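Local coordinates for putative restriction endonuclease domain-containing protein (Anabaena variabilis, PDB 3OT2) that is of unknown function but, as a Uma2-family member of the PD-(D/E)XK clan, is probably a nuclease related to restriction endonucleases, at residues A[117-122]-A[137-142]; A[145-150]-A[177-182]. One frame throughout, in Å; residues are numbered along the deposited sequence. Where two conformers were deposited one is given.

Interaction 1: A[117-122]-A[137-142]; sequences QSQTKV and GWLIDP. With EDO (1,2-ethanediol), chain K.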
ATOM      1  N   GLN A 117       2.722 -13.308   4.143  1.00 39.92           N
ATOM      2  CA  GLN A 117       2.139 -12.683   2.968  1.00 36.35           C
ATOM      3  C   GLN A 117       2.993 -11.509   2.487  1.00 40.49           C
ATOM      4  O   GLN A 117       3.587 -10.795   3.296  1.00 40.95           O
ATOM      5  CB  GLN A 117       0.687 -12.218   3.287  1.00 35.43           C
ATOM      6  CG  GLN A 117      -0.152 -11.691   2.101  1.00 29.09           C
ATOM      7  CD  GLN A 117      -0.262 -12.642   0.916  1.00 38.34           C
ATOM      8  OE1 GLN A 117       0.729 -13.004   0.295  1.00 35.66           O
ATOM      9  NE2 GLN A 117      -1.476 -12.954   0.473  1.00 35.47           N
ATOM     10  N   SER A 118       3.071 -11.316   1.165  1.00 36.92           N
ATOM     11  CA  SER A 118       3.754 -10.155   0.592  1.00 35.33           C
ATOM     12  C   SER A 118       2.717  -9.046   0.455  1.00 36.50           C
ATOM     13  O   SER A 118       1.801  -9.171  -0.354  1.00 34.57           O
ATOM     14  CB  SER A 118       4.390 -10.489  -0.757  1.00 37.90           C
ATOM     15  OG  SER A 118       4.740  -9.291  -1.441  1.00 37.35           O
ATOM     16  N   GLN A 119       2.828  -7.980   1.273  1.00 35.04           N
ATOM     17  CA  GLN A 119       1.928  -6.828   1.213  1.00 33.08           C
ATOM     18  C   GLN A 119       2.040  -6.126  -0.165  1.00 37.11           C
ATOM     19  O   GLN A 119       1.043  -5.628  -0.677  1.00 36.05           O
ATOM     20  CB  GLN A 119       2.236  -5.857   2.353  1.00 34.73           C
ATOM     21  CG  GLN A 119       1.234  -4.698   2.442  1.00 34.65           C
ATOM     22  CD  GLN A 119       1.274  -3.976   3.762  1.00 38.40           C
ATOM     23  OE1 GLN A 119       1.894  -4.430   4.720  1.00 37.70           O
ATOM     24  NE2 GLN A 119       0.570  -2.866   3.853  1.00 34.10           N
ATOM     25  N   THR A 120       3.247  -6.116  -0.778  1.00 34.81           N
ATOM     26  CA  THR A 120       3.433  -5.520  -2.108  1.00 33.89           C
ATOM     27  C   THR A 120       2.609  -6.321  -3.128  1.00 33.74           C
ATOM     28  O   THR A 120       1.854  -5.718  -3.866  1.00 31.95           O
ATOM     29  CB  THR A 120       4.911  -5.443  -2.439  1.00 39.04           C
ATOM     30  OG1 THR A 120       5.462  -4.395  -1.642  1.00 39.90           O
ATOM     31  CG2 THR A 120       5.197  -5.162  -3.922  1.00 38.18           C
ATOM     32  N   LYS A 121       2.723  -7.662  -3.132  1.00 31.62           N
ATOM     33  CA  LYS A 121       1.975  -8.529  -4.049  1.00 32.32           C
ATOM     34  C   LYS A 121       0.460  -8.307  -3.900  1.00 34.59           C
ATOM     35  O   LYS A 121      -0.237  -8.164  -4.908  1.00 32.25           O
ATOM     36  CB  LYS A 121       2.325 -10.008  -3.801  1.00 36.17           C
ATOM     37  CG  LYS A 121       1.523 -11.008  -4.624  1.00 38.47           C
ATOM     38  CD  LYS A 121       1.747 -12.448  -4.162  1.00 45.89           C
ATOM     39  CE  LYS A 121       0.954 -12.742  -2.906  1.00 43.74           C
ATOM     40  NZ  LYS A 121       1.301 -14.059  -2.293  1.00 39.22           N
ATOM     41  N   VAL A 122      -0.032  -8.258  -2.653  1.00 31.87           N
ATOM     42  CA  VAL A 122      -1.452  -8.058  -2.334  1.00 31.13           C
ATOM     43  C   VAL A 122      -1.945  -6.726  -2.874  1.00 32.61           C
ATOM     44  O   VAL A 122      -3.038  -6.679  -3.445  1.00 30.85           O
ATOM     45  CB  VAL A 122      -1.683  -8.175  -0.800  1.00 36.10           C
ATOM     46  CG1 VAL A 122      -3.014  -7.571  -0.406  1.00 36.34           C
ATOM     47  CG2 VAL A 122      -1.636  -9.626  -0.371  1.00 35.98           C
ATOM     48  N   GLY A 137     -11.670  -2.479  -3.027  1.00 25.04           N
ATOM     49  CA  GLY A 137     -10.700  -3.381  -2.436  1.00 24.24           C
ATOM     50  C   GLY A 137     -10.509  -3.032  -0.976  1.00 28.34           C
ATOM     51  O   GLY A 137     -10.516  -1.854  -0.612  1.00 27.17           O
ATOM     52  N   TRP A 138     -10.401  -4.056  -0.124  1.00 26.29           N
ATOM     53  CA  TRP A 138     -10.042  -3.924   1.281  1.00 26.17           C
ATOM     54  C   TRP A 138      -8.737  -4.637   1.534  1.00 29.66           C
ATOM     55  O   TRP A 138      -8.610  -5.814   1.183  1.00 30.01           O
ATOM     56  CB  TRP A 138     -11.098  -4.569   2.216  1.00 24.54           C
ATOM     57  CG  TRP A 138     -12.272  -3.728   2.645  1.00 25.30           C
ATOM     58  CD1 TRP A 138     -12.699  -2.547   2.118  1.00 27.97           C
ATOM     59  CD2 TRP A 138     -13.220  -4.092   3.648  1.00 25.04           C
ATOM     60  NE1 TRP A 138     -13.819  -2.110   2.786  1.00 28.15           N
ATOM     61  CE2 TRP A 138     -14.155  -3.039   3.743  1.00 29.32           C
ATOM     62  CE3 TRP A 138     -13.332  -5.188   4.529  1.00 26.15           C
ATOM     63  CZ2 TRP A 138     -15.198  -3.046   4.684  1.00 28.79           C
ATOM     64  CZ3 TRP A 138     -14.357  -5.193   5.463  1.00 28.96           C
ATOM     65  CH2 TRP A 138     -15.280  -4.133   5.532  1.00 29.97           C
ATOM     66  N   LEU A 139      -7.783  -3.953   2.159  1.00 26.01           N
ATOM     67  CA  LEU A 139      -6.545  -4.580   2.604  0.50 26.35           C
ATOM     68  C   LEU A 139      -6.566  -4.482   4.120  1.00 29.77           C
ATOM     69  O   LEU A 139      -6.433  -3.387   4.675  1.00 30.51           O
ATOM     70  CB  LEU A 139      -5.267  -3.968   1.981  0.50 26.67           C
ATOM     71  CG  LEU A 139      -3.929  -4.511   2.538  0.50 31.75           C
ATOM     72  CD1 LEU A 139      -3.877  -6.023   2.512  0.50 30.52           C
ATOM     73  CD2 LEU A 139      -2.760  -3.941   1.786  0.50 34.63           C
ATOM     74  N   ILE A 140      -6.830  -5.607   4.777  1.00 26.04           N
ATOM     75  CA  ILE A 140      -6.926  -5.698   6.239  1.00 26.74           C
ATOM     76  C   ILE A 140      -5.564  -6.093   6.796  1.00 31.05           C
ATOM     77  O   ILE A 140      -4.978  -7.085   6.360  1.00 31.59           O
ATOM     78  CB  ILE A 140      -8.035  -6.705   6.697  1.00 28.45           C
ATOM     79  CG1 ILE A 140      -9.428  -6.282   6.186  1.00 28.81           C
ATOM     80  CG2 ILE A 140      -8.004  -6.902   8.255  1.00 28.48           C
ATOM     81  CD1 ILE A 140     -10.532  -7.342   6.348  1.00 31.35           C
ATOM     82  N   ASP A 141      -5.060  -5.307   7.746  1.00 27.91           N
ATOM     83  CA  ASP A 141      -3.788  -5.575   8.413  1.00 28.99           C
ATOM     84  C   ASP A 141      -4.085  -5.887   9.889  1.00 33.32           C
ATOM     85  O   ASP A 141      -4.215  -4.951  10.681  1.00 33.01           O
ATOM     86  CB  ASP A 141      -2.824  -4.382   8.267  1.00 31.36           C
ATOM     87  CG  ASP A 141      -1.467  -4.608   8.920  1.00 37.19           C
ATOM     88  OD1 ASP A 141      -1.358  -5.504   9.789  1.00 38.22           O
ATOM     89  OD2 ASP A 141      -0.510  -3.945   8.521  1.00 42.12           O
ATOM     90  N   PRO A 142      -4.220  -7.175  10.273  1.00 31.49           N
ATOM     91  CA  PRO A 142      -4.578  -7.496  11.678  1.00 33.14           C
ATOM     92  C   PRO A 142      -3.598  -6.928  12.692  1.00 40.43           C
ATOM     93  O   PRO A 142      -4.048  -6.318  13.660  1.00 39.10           O
ATOM     94  CB  PRO A 142      -4.593  -9.030  11.708  1.00 34.28           C
ATOM     95  CG  PRO A 142      -4.955  -9.397  10.288  1.00 35.57           C
ATOM     96  CD  PRO A 142      -4.174  -8.396   9.450  1.00 31.60           C
TER
HETATM   97  C1  EDO K 193      -0.173  -0.524   0.899  1.00 46.55           C
HETATM   98  O1  EDO K 193      -0.170  -1.883   1.326  1.00 41.78           O
HETATM   99  C2  EDO K 193       0.923  -0.318  -0.152  1.00 47.85           C
HETATM  100  O2  EDO K 193       2.214  -0.471   0.440  1.00 47.84           O
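Gln119 and Val122, both in the first turn of helix 119-131, converge on Leu139 in the middle of strand 136-141. They tie the helix to the second strand of a beta-alpha-beta unit whose first strand is 108-112, a worked example of how a crossover helix seats on its sheet. Just before the turn, OE1 of Gln117 accepts from two donors in the carbonyl plane, Ser118 N at 3.0 Å and Lys121 NZ at 2.9 Å, which limits the rotation of the amide. Ser118 is the N-cap, and its OG receives Lys121 N at 3.1 Å in a nearly straight bond (167°). Gln119 leaves the helix with CG opposite the backbone nitrogen (chi1 -174°) and runs on extended, crossing the Leu139 side chain at about a right angle; its NE2 stands 4.1 Å from Leu139 CD2. That NE2 also donates to O1 of an ethanediol, probably from the crystallisation liquor, 2.8 Å away at 158°. The diol is gripped by Gln119 and Thr123 of both subunits, so this end of the contact belongs to the dimer interface. Thr120 turns from the strand and bonds through OG1 to Asp141 and Gln119 of the second subunit, whose Glu144 is hydrogen-bonded to the Ser118 hydroxyl. Lys121 is extended through its first carbons and then bends at chi3, bringing its ammonium group back to Gln117. Val122 completes the turn and meets Leu139 at a slant, methyl against methyl. Leu139 was modelled in two conformers, so the short separation here is doubtful evidence of strain: Val122 CG1 lies 3.4 Å from Leu139 CD1.

Interaction 2: A[145-150]-A[177-182]; sequences QTVFVY and LSIKDL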
ATOM      1  N   GLN A 145      -4.186  -3.350  13.049  1.00 35.04           N
ATOM      2  CA  GLN A 145      -5.637  -3.083  13.218  1.00 32.96           C
ATOM      3  C   GLN A 145      -6.049  -1.935  12.281  1.00 36.12           C
ATOM      4  O   GLN A 145      -6.642  -0.932  12.678  1.00 35.18           O
ATOM      5  CB  GLN A 145      -5.988  -2.789  14.687  1.00 35.18           C
ATOM      6  CG  GLN A 145      -5.738  -4.005  15.591  1.00 42.82           C
ATOM      7  CD  GLN A 145      -6.023  -3.740  17.046  1.00 60.71           C
ATOM      8  OE1 GLN A 145      -7.015  -3.114  17.412  1.00 60.56           O
ATOM      9  NE2 GLN A 145      -5.190  -4.270  17.909  1.00 52.98           N
ATOM     10  N   THR A 146      -5.679  -2.091  11.011  1.00 32.70           N
ATOM     11  CA  THR A 146      -5.886  -1.096   9.995  1.00 31.74           C
ATOM     12  C   THR A 146      -6.540  -1.722   8.786  1.00 34.08           C
ATOM     13  O   THR A 146      -6.302  -2.893   8.475  1.00 32.03           O
ATOM     14  CB  THR A 146      -4.503  -0.473   9.616  1.00 38.63           C
ATOM     15  OG1 THR A 146      -3.981   0.234  10.746  1.00 39.97           O
ATOM     16  CG2 THR A 146      -4.572   0.479   8.391  1.00 35.53           C
ATOM     17  N   VAL A 147      -7.384  -0.939   8.123  1.00 29.88           N
ATOM     18  CA  VAL A 147      -7.960  -1.329   6.845  1.00 27.96           C
ATOM     19  C   VAL A 147      -7.632  -0.238   5.822  1.00 31.10           C
ATOM     20  O   VAL A 147      -7.935   0.938   6.052  1.00 30.92           O
ATOM     21  CB  VAL A 147      -9.477  -1.661   6.866  1.00 28.94           C
ATOM     22  CG1 VAL A 147      -9.927  -2.145   5.486  1.00 27.58           C
ATOM     23  CG2 VAL A 147      -9.794  -2.722   7.931  1.00 28.64           C
ATOM     24  N   PHE A 148      -7.025  -0.634   4.692  1.00 27.02           N
ATOM     25  CA  PHE A 148      -6.836   0.268   3.557  1.00 26.67           C
ATOM     26  C   PHE A 148      -7.980   0.019   2.615  1.00 30.54           C
ATOM     27  O   PHE A 148      -8.287  -1.145   2.320  1.00 29.00           O
ATOM     28  CB  PHE A 148      -5.496   0.055   2.841  1.00 29.01           C
ATOM     29  CG  PHE A 148      -4.266   0.433   3.628  1.00 33.43           C
ATOM     30  CD1 PHE A 148      -3.956   1.763   3.867  1.00 37.71           C
ATOM     31  CD2 PHE A 148      -3.416  -0.546   4.126  1.00 38.37           C
ATOM     32  CE1 PHE A 148      -2.794   2.115   4.573  1.00 40.05           C
ATOM     33  CE2 PHE A 148      -2.237  -0.189   4.809  1.00 42.82           C
ATOM     34  CZ  PHE A 148      -1.941   1.139   5.024  1.00 40.15           C
ATOM     35  N   VAL A 149      -8.638   1.085   2.176  1.00 27.40           N
ATOM     36  CA  VAL A 149      -9.781   1.016   1.259  1.00 25.27           C
ATOM     37  C   VAL A 149      -9.346   1.563  -0.103  1.00 28.88           C
ATOM     38  O   VAL A 149      -8.878   2.702  -0.207  1.00 28.01           O
ATOM     39  CB  VAL A 149     -11.017   1.752   1.832  1.00 28.29           C
ATOM     40  CG1 VAL A 149     -12.111   1.906   0.766  1.00 28.25           C
ATOM     41  CG2 VAL A 149     -11.568   1.017   3.057  1.00 28.42           C
ATOM     42  N   TYR A 150      -9.542   0.750  -1.143  1.00 25.67           N
ATOM     43  CA  TYR A 150      -9.187   1.055  -2.518  1.00 25.45           C
ATOM     44  C   TYR A 150     -10.435   1.189  -3.404  1.00 29.99           C
ATOM     45  O   TYR A 150     -11.231   0.267  -3.452  1.00 29.14           O
ATOM     46  CB  TYR A 150      -8.310  -0.085  -3.063  1.00 26.03           C
ATOM     47  CG  TYR A 150      -6.954  -0.196  -2.411  1.00 27.68           C
ATOM     48  CD1 TYR A 150      -6.778  -0.915  -1.230  1.00 29.16           C
ATOM     49  CD2 TYR A 150      -5.835   0.396  -2.987  1.00 28.93           C
ATOM     50  CE1 TYR A 150      -5.521  -1.035  -0.639  1.00 29.70           C
ATOM     51  CE2 TYR A 150      -4.574   0.286  -2.400  1.00 30.87           C
ATOM     52  CZ  TYR A 150      -4.426  -0.418  -1.221  1.00 33.84           C
ATOM     53  OH  TYR A 150      -3.179  -0.508  -0.659  1.00 36.95           O
ATOM     54  N   LEU A 177     -19.712  -1.846   9.806  1.00 33.25           N
ATOM     55  CA  LEU A 177     -18.630  -2.520  10.501  1.00 31.86           C
ATOM     56  C   LEU A 177     -17.572  -1.540  10.970  1.00 34.96           C
ATOM     57  O   LEU A 177     -16.921  -0.886  10.151  1.00 33.44           O
ATOM     58  CB  LEU A 177     -18.015  -3.591   9.571  1.00 30.10           C
ATOM     59  CG  LEU A 177     -16.922  -4.472  10.181  1.00 32.67           C
ATOM     60  CD1 LEU A 177     -17.527  -5.411  11.221  1.00 34.13           C
ATOM     61  CD2 LEU A 177     -16.223  -5.260   9.113  1.00 31.05           C
ATOM     62  N   SER A 178     -17.407  -1.431  12.296  1.00 32.75           N
ATOM     63  CA  SER A 178     -16.376  -0.564  12.853  1.00 32.22           C
ATOM     64  C   SER A 178     -15.044  -1.299  12.878  1.00 33.99           C
ATOM     65  O   SER A 178     -15.024  -2.531  12.818  1.00 31.96           O
ATOM     66  CB  SER A 178     -16.748  -0.107  14.260  1.00 36.22           C
ATOM     67  OG  SER A 178     -16.740  -1.199  15.166  1.00 40.57           O
ATOM     68  N   ILE A 179     -13.942  -0.552  13.016  1.00 31.36           N
ATOM     69  CA  ILE A 179     -12.585  -1.101  13.165  1.00 29.83           C
ATOM     70  C   ILE A 179     -12.556  -2.004  14.420  1.00 36.61           C
ATOM     71  O   ILE A 179     -12.096  -3.150  14.346  1.00 35.55           O
ATOM     72  CB  ILE A 179     -11.547   0.067  13.227  1.00 31.65           C
ATOM     73  CG1 ILE A 179     -11.344   0.707  11.822  1.00 30.50           C
ATOM     74  CG2 ILE A 179     -10.185  -0.326  13.871  1.00 30.84           C
ATOM     75  CD1 ILE A 179     -10.596  -0.216  10.743  1.00 30.86           C
ATOM     76  N   LYS A 180     -13.122  -1.513  15.541  1.00 36.15           N
ATOM     77  CA  LYS A 180     -13.157  -2.241  16.815  1.00 37.99           C
ATOM     78  C   LYS A 180     -13.901  -3.590  16.650  1.00 40.28           C
ATOM     79  O   LYS A 180     -13.403  -4.606  17.137  1.00 38.92           O
ATOM     80  CB  LYS A 180     -13.750  -1.347  17.912  1.00 43.11           C
ATOM     81  CG  LYS A 180     -14.818  -1.939  18.832  1.00 69.85           C
ATOM     82  CD  LYS A 180     -14.932  -1.165  20.141  1.00 86.88           C
ATOM     83  CE  LYS A 180     -15.524   0.221  19.999  1.00101.90           C
ATOM     84  NZ  LYS A 180     -17.020   0.243  20.086  1.00109.03           N
ATOM     85  N   ASP A 181     -15.018  -3.612  15.895  1.00 35.99           N
ATOM     86  CA  ASP A 181     -15.791  -4.831  15.646  1.00 36.30           C
ATOM     87  C   ASP A 181     -14.993  -5.826  14.822  1.00 38.65           C
ATOM     88  O   ASP A 181     -14.990  -7.015  15.142  1.00 38.42           O
ATOM     89  CB  ASP A 181     -17.127  -4.532  14.926  1.00 38.63           C
ATOM     90  CG  ASP A 181     -18.211  -3.887  15.783  1.00 59.41           C
ATOM     91  OD1 ASP A 181     -18.116  -3.970  17.026  1.00 62.73           O
ATOM     92  OD2 ASP A 181     -19.152  -3.294  15.202  1.00 68.69           O
ATOM     93  N   LEU A 182     -14.328  -5.345  13.760  1.00 34.06           N
ATOM     94  CA  LEU A 182     -13.538  -6.196  12.889  1.00 33.44           C
ATOM     95  C   LEU A 182     -12.432  -6.920  13.663  1.00 36.94           C
ATOM     96  O   LEU A 182     -12.327  -8.138  13.578  1.00 35.60           O
ATOM     97  CB  LEU A 182     -12.900  -5.346  11.771  1.00 33.83           C
ATOM     98  CG  LEU A 182     -12.661  -5.996  10.401  1.00 37.97           C
ATOM     99  CD1 LEU A 182     -12.151  -4.959   9.423  1.00 36.87           C
ATOM    100  CD2 LEU A 182     -11.673  -7.128  10.464  1.00 43.81           C
TER
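Val147 of strand 146-150 faces Ile179 and Leu182, one helical turn apart in the short C-terminal helix 179-183, so the contact lays that helix beside the second strand of the 136-141/146-150 beta hairpin. A single methyl, CG2 of Val147, serves both helix residues, and it does so at different inclinations. The valine and isoleucine side chains run in opposite senses and slip past one another, with Val147 CG2 3.9 Å from Ile179 CD1. Ile179 has CG1 beside its backbone nitrogen (chi1 -74°), and a second bend at chi2 (-69°) carries CD1 to that methyl. Leu182 instead comes in at a slant, its CD1 3.6 Å from the same CG2. At the start of the strand, Gln145 and Thr146 both face Asp141 in a G1 beta bulge. Phe159 and Val166 also touch Ile179, while Trp138 of the neighbouring strand lies against Val147, giving an apolar layer between helix and sheet. Tyr150 packs on helix 119-131 instead, so this short strand is contacted by two helices. Ser178 caps the helix start, its OG accepting from Asp181 N at 3.1 Å. At the bulge, the meeting is of methyl with backbone: Ile179 CG2 lies 3.8 Å from the carbonyl oxygen of Gln145.

In the fold
The two contacts come in series along the chain: interaction 1 closes at strand 136-141 before interaction 2 opens on strand 146-150. Their centres are about 13 Å apart, and both rest on the same six-stranded mixed sheet, where these two strands are antiparallel neighbours. Probable hydrogen bonds join them directly, from Asp141 N to Thr146 O and from Gly137 N to Tyr150 O, both 2.8 Å. The hairpin thus joins one sheet to both helices, 119-131 and 179-183, consistent with the alpha-beta core of PD-(D/E)XK nucleases. Segments of both contacts also touch the second subunit, so this sheet region contributes to the dimer interface.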